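Local coordinates for protein enoyl-CoA hydratase (Mycobacterium smegmatis, PDB 3PE8) that probably hydrates the double bond of enoyl-CoA thioesters, as a crotonase-family lyase, and binds a zinc ion, at residues A[11-24]-A[41-55]. Numbering follows the deposited sequence.
Sequences LLVDTTDRVRTLTL and FFRALSDAQNDDDVD
Arg18 NH2 is gripped twice, by Asp55 OD1 at 2.9 Å and by the backbone carbonyl O of Asp52, while NE of the same guanidinium reaches Asp55 OD2. This ties the type I' hairpin turn of strands 11-16 and 19-24 to the loop that follows helix 35-50; strand 19-24, this helix and strand 56-61 form a beta-alpha-beta unit of the crotonase fold. The Asp55 grip is side-on, one nitrogen to each oxygen. Both oxygens lie near the guanidinium plane, yet they are met from above the carboxylate, because the two planes stand 58° apart. A bend at chi3 (54°) swings the Arg18 guanidinium back over the loop, where Asp53 O sits over one face. One backbone bond reinforces the join: Asp55 N donates to Arg18 O at 2.8 Å. Asp55 OD1 also has a salt bridge to Arg203, and two arginines would tend to keep this carboxylate charged.

Further along the hairpin, Arg20 lays a guanidinium face on Val54 CG2. Its NE donates in plane to Thr15 OG1, 2.8 Å away, which helps fix the group's rotation, and NH2 makes a salt bridge to Asp51 OD2. Asp51 is itself held in an Asx turn, its OD1 accepting from Asp53 N. Toward the other end, helix 41-50, running antiparallel to strand 19-24, packs on the hairpin through apolar groups: Leu22 CD1 meets Leu45 CD2 at 3.7 Å, Leu11 CD1 comes to the edge of the Phe41 ring, and Leu11 CD2 presses tightly on Ala44 CB at 3.5 Å. Between the polar and apolar halves, a water accepts from Arg20 NH1 and donates to Ala44 O at 2.7 Å.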
# COMPACT_ATOMS: atom_id res chain seq x y z
N LEU A 11 0.06 -33.85 21.01
CA LEU A 11 -0.23 -32.50 21.52
C LEU A 11 -0.91 -32.63 22.87
O LEU A 11 -1.96 -33.25 22.95
CB LEU A 11 -1.13 -31.69 20.59
CG LEU A 11 -1.29 -30.21 20.96
CD1 LEU A 11 -0.04 -29.40 20.65
CD2 LEU A 11 -2.52 -29.63 20.22
N LEU A 12 -0.32 -32.09 23.92
CA LEU A 12 -0.95 -32.09 25.24
C LEU A 12 -1.78 -30.84 25.40
O LEU A 12 -1.39 -29.76 24.91
CB LEU A 12 0.09 -32.20 26.35
CG LEU A 12 0.95 -33.45 26.28
CD1 LEU A 12 2.07 -33.35 27.28
CD2 LEU A 12 0.13 -34.71 26.51
N VAL A 13 -2.93 -30.98 26.06
CA VAL A 13 -3.87 -29.86 26.24
C VAL A 13 -4.27 -29.77 27.71
O VAL A 13 -4.69 -30.76 28.30
CB VAL A 13 -5.14 -30.03 25.36
CG1 VAL A 13 -6.13 -28.87 25.53
CG2 VAL A 13 -4.79 -30.25 23.86
N ASP A 14 -4.15 -28.57 28.30
CA ASP A 14 -4.58 -28.30 29.66
C ASP A 14 -5.40 -27.01 29.64
O ASP A 14 -5.02 -26.07 28.92
CB ASP A 14 -3.38 -28.07 30.57
CG ASP A 14 -3.79 -27.65 31.98
OD1 ASP A 14 -3.89 -26.43 32.26
OD2 ASP A 14 -4.11 -28.55 32.78
N THR A 15 -6.45 -26.94 30.43
CA THR A 15 -7.20 -25.68 30.61
C THR A 15 -7.33 -25.41 32.10
O THR A 15 -7.89 -26.22 32.84
CB THR A 15 -8.58 -25.70 29.94
OG1 THR A 15 -8.42 -26.14 28.59
CG2 THR A 15 -9.22 -24.29 29.96
N THR A 16 -6.75 -24.29 32.53
CA THR A 16 -6.70 -23.90 33.95
C THR A 16 -6.88 -22.38 34.02
O THR A 16 -6.17 -21.66 33.31
CB THR A 16 -5.35 -24.30 34.59
OG1 THR A 16 -5.17 -25.72 34.54
CG2 THR A 16 -5.25 -23.86 36.07
N ASP A 17 -7.85 -21.91 34.82
CA ASP A 17 -8.04 -20.49 35.02
C ASP A 17 -8.25 -19.74 33.70
O ASP A 17 -7.75 -18.60 33.49
CB ASP A 17 -6.91 -19.90 35.87
CG ASP A 17 -6.85 -20.48 37.25
OD1 ASP A 17 -7.79 -21.17 37.67
OD2 ASP A 17 -5.81 -20.25 37.92
N ARG A 18 -8.99 -20.42 32.81
CA ARG A 18 -9.41 -19.88 31.51
C ARG A 18 -8.28 -19.74 30.52
O ARG A 18 -8.41 -19.05 29.52
CB ARG A 18 -10.26 -18.61 31.67
CG ARG A 18 -11.46 -18.79 32.63
CD ARG A 18 -12.41 -17.58 32.61
NE ARG A 18 -12.85 -17.30 31.24
CZ ARG A 18 -13.79 -17.95 30.57
NH1 ARG A 18 -14.51 -18.92 31.14
NH2 ARG A 18 -14.03 -17.61 29.31
N VAL A 19 -7.16 -20.42 30.82
CA VAL A 19 -6.00 -20.43 29.95
C VAL A 19 -5.76 -21.84 29.44
O VAL A 19 -5.67 -22.77 30.22
CB VAL A 19 -4.76 -19.90 30.69
CG1 VAL A 19 -3.51 -19.92 29.75
CG2 VAL A 19 -5.01 -18.48 31.27
N ARG A 20 -5.70 -21.98 28.10
CA ARG A 20 -5.47 -23.30 27.50
C ARG A 20 -4.02 -23.37 27.05
O ARG A 20 -3.59 -22.55 26.25
CB ARG A 20 -6.38 -23.55 26.31
CG ARG A 20 -6.11 -24.96 25.72
CD ARG A 20 -7.25 -25.50 24.96
NE ARG A 20 -8.41 -25.70 25.81
CZ ARG A 20 -9.61 -25.94 25.34
NH1 ARG A 20 -9.81 -26.00 24.02
NH2 ARG A 20 -10.64 -26.11 26.18
N THR A 21 -3.28 -24.33 27.59
CA THR A 21 -1.91 -24.55 27.20
C THR A 21 -1.86 -25.71 26.22
O THR A 21 -2.38 -26.81 26.51
CB THR A 21 -1.02 -24.85 28.43
OG1 THR A 21 -1.12 -23.79 29.41
CG2 THR A 21 0.46 -25.00 28.01
N LEU A 22 -1.23 -25.47 25.08
CA LEU A 22 -1.05 -26.47 24.02
C LEU A 22 0.45 -26.76 24.00
O LEU A 22 1.27 -25.85 23.75
CB LEU A 22 -1.49 -25.89 22.67
CG LEU A 22 -2.95 -25.42 22.58
CD1 LEU A 22 -3.22 -24.81 21.20
CD2 LEU A 22 -3.92 -26.57 22.90
N THR A 23 0.81 -27.99 24.33
CA THR A 23 2.22 -28.39 24.43
C THR A 23 2.54 -29.34 23.29
O THR A 23 2.04 -30.45 23.26
CB THR A 23 2.53 -29.04 25.78
OG1 THR A 23 2.18 -28.13 26.86
CG2 THR A 23 4.04 -29.42 25.86
N LEU A 24 3.38 -28.89 22.34
CA LEU A 24 3.90 -29.75 21.28
C LEU A 24 4.62 -30.93 21.94
O LEU A 24 5.46 -30.72 22.79
CB LEU A 24 4.87 -28.99 20.38
CG LEU A 24 4.41 -27.66 19.78
CD1 LEU A 24 5.59 -27.04 19.03
CD2 LEU A 24 3.21 -27.82 18.84
N PHE A 41 -2.46 -29.56 15.95
CA PHE A 41 -2.16 -28.24 16.52
C PHE A 41 -3.08 -27.16 15.97
O PHE A 41 -3.70 -26.38 16.71
CB PHE A 41 -0.71 -27.88 16.27
CG PHE A 41 -0.34 -26.51 16.76
CD1 PHE A 41 -0.26 -26.24 18.12
CD2 PHE A 41 -0.13 -25.48 15.85
CE1 PHE A 41 0.05 -24.96 18.56
CE2 PHE A 41 0.18 -24.20 16.31
CZ PHE A 41 0.25 -23.96 17.67
N PHE A 42 -3.20 -27.12 14.65
CA PHE A 42 -4.02 -26.09 14.01
C PHE A 42 -5.48 -26.26 14.38
O PHE A 42 -6.19 -25.27 14.59
CB PHE A 42 -3.75 -25.99 12.50
CG PHE A 42 -2.36 -25.50 12.16
CD1 PHE A 42 -1.93 -24.26 12.63
CD2 PHE A 42 -1.47 -26.27 11.43
CE1 PHE A 42 -0.64 -23.81 12.37
CE2 PHE A 42 -0.17 -25.80 11.17
CZ PHE A 42 0.22 -24.56 11.62
N ARG A 43 -5.95 -27.51 14.49
CA ARG A 43 -7.30 -27.77 14.97
C ARG A 43 -7.49 -27.33 16.43
O ARG A 43 -8.51 -26.77 16.78
CB ARG A 43 -7.66 -29.26 14.81
CG ARG A 43 -9.05 -29.62 15.31
CD ARG A 43 -9.43 -31.05 14.93
NE ARG A 43 -8.58 -32.00 15.66
CZ ARG A 43 -7.63 -32.79 15.13
NH1 ARG A 43 -7.35 -32.81 13.82
NH2 ARG A 43 -6.94 -33.58 15.95
N ALA A 44 -6.48 -27.57 17.27
CA ALA A 44 -6.54 -27.15 18.67
C ALA A 44 -6.65 -25.63 18.83
O ALA A 44 -7.37 -25.14 19.71
CB ALA A 44 -5.32 -27.71 19.44
N LEU A 45 -5.97 -24.88 17.96
CA LEU A 45 -6.09 -23.42 17.96
C LEU A 45 -7.52 -22.98 17.64
O LEU A 45 -8.10 -22.13 18.34
CB LEU A 45 -5.09 -22.76 16.99
CG LEU A 45 -3.62 -22.74 17.43
CD1 LEU A 45 -2.75 -22.16 16.30
CD2 LEU A 45 -3.41 -21.98 18.75
N SER A 46 -8.11 -23.59 16.61
CA SER A 46 -9.47 -23.29 16.22
C SER A 46 -10.44 -23.67 17.32
O SER A 46 -11.39 -22.94 17.64
CB SER A 46 -9.81 -24.06 14.94
OG SER A 46 -9.22 -23.38 13.87
N ASP A 47 -10.19 -24.81 17.94
CA ASP A 47 -11.08 -25.28 19.00
C ASP A 47 -11.02 -24.32 20.19
O ASP A 47 -12.05 -24.01 20.81
CB ASP A 47 -10.72 -26.71 19.44
CG ASP A 47 -11.21 -27.80 18.47
OD1 ASP A 47 -12.04 -27.56 17.57
OD2 ASP A 47 -10.77 -28.95 18.64
N ALA A 48 -9.81 -23.82 20.52
CA ALA A 48 -9.63 -22.86 21.60
C ALA A 48 -10.40 -21.57 21.30
O ALA A 48 -11.06 -21.02 22.16
CB ALA A 48 -8.14 -22.58 21.85
N GLN A 49 -10.33 -21.12 20.06
CA GLN A 49 -11.05 -19.91 19.65
C GLN A 49 -12.54 -20.07 19.85
O GLN A 49 -13.24 -19.11 20.25
CB GLN A 49 -10.74 -19.58 18.19
CG GLN A 49 -11.51 -18.41 17.65
CD GLN A 49 -11.18 -17.11 18.33
OE1 GLN A 49 -10.04 -16.89 18.74
NE2 GLN A 49 -12.16 -16.20 18.39
N ASN A 50 -13.06 -21.26 19.55
CA ASN A 50 -14.49 -21.54 19.62
C ASN A 50 -15.03 -21.92 21.01
O ASN A 50 -16.25 -21.95 21.23
CB ASN A 50 -14.84 -22.66 18.62
CG ASN A 50 -14.61 -22.25 17.18
OD1 ASN A 50 -14.68 -21.07 16.84
ND2 ASN A 50 -14.31 -23.24 16.32
N ASP A 51 -14.12 -22.16 21.95
CA ASP A 51 -14.49 -22.69 23.25
C ASP A 51 -14.69 -21.54 24.22
O ASP A 51 -13.75 -20.83 24.57
CB ASP A 51 -13.41 -23.64 23.77
CG ASP A 51 -13.87 -24.45 24.98
OD1 ASP A 51 -14.76 -23.96 25.73
OD2 ASP A 51 -13.36 -25.59 25.15
N ASP A 52 -15.93 -21.36 24.68
CA ASP A 52 -16.24 -20.28 25.59
C ASP A 52 -15.58 -20.39 26.97
O ASP A 52 -15.56 -19.41 27.70
CB ASP A 52 -17.78 -20.15 25.77
CG ASP A 52 -18.49 -19.62 24.52
OD1 ASP A 52 -17.84 -19.18 23.57
OD2 ASP A 52 -19.75 -19.63 24.50
N ASP A 53 -15.00 -21.55 27.30
CA ASP A 53 -14.25 -21.74 28.54
C ASP A 53 -12.81 -21.20 28.47
O ASP A 53 -12.11 -21.17 29.50
CB ASP A 53 -14.21 -23.22 28.93
CG ASP A 53 -15.62 -23.79 29.21
OD1 ASP A 53 -16.50 -23.06 29.70
OD2 ASP A 53 -15.83 -24.99 28.93
N VAL A 54 -12.39 -20.70 27.30
CA VAL A 54 -10.99 -20.29 27.09
C VAL A 54 -10.90 -18.81 26.74
O VAL A 54 -11.61 -18.33 25.84
CB VAL A 54 -10.38 -21.10 25.93
CG1 VAL A 54 -8.94 -20.62 25.60
CG2 VAL A 54 -10.41 -22.62 26.27
N ASP A 55 -10.06 -18.09 27.46
CA ASP A 55 -9.78 -16.69 27.12
C ASP A 55 -8.43 -16.48 26.43
O ASP A 55 -8.28 -15.54 25.65
CB ASP A 55 -9.81 -15.80 28.36
CG ASP A 55 -11.19 -15.57 28.89
OD1 ASP A 55 -12.21 -15.72 28.16
OD2 ASP A 55 -11.24 -15.22 30.08
O HOH W 1 -16.82 -20.56 30.50
O HOH W 2 -7.81 -26.56 22.00
O HOH W 3 -12.43 -27.04 23.03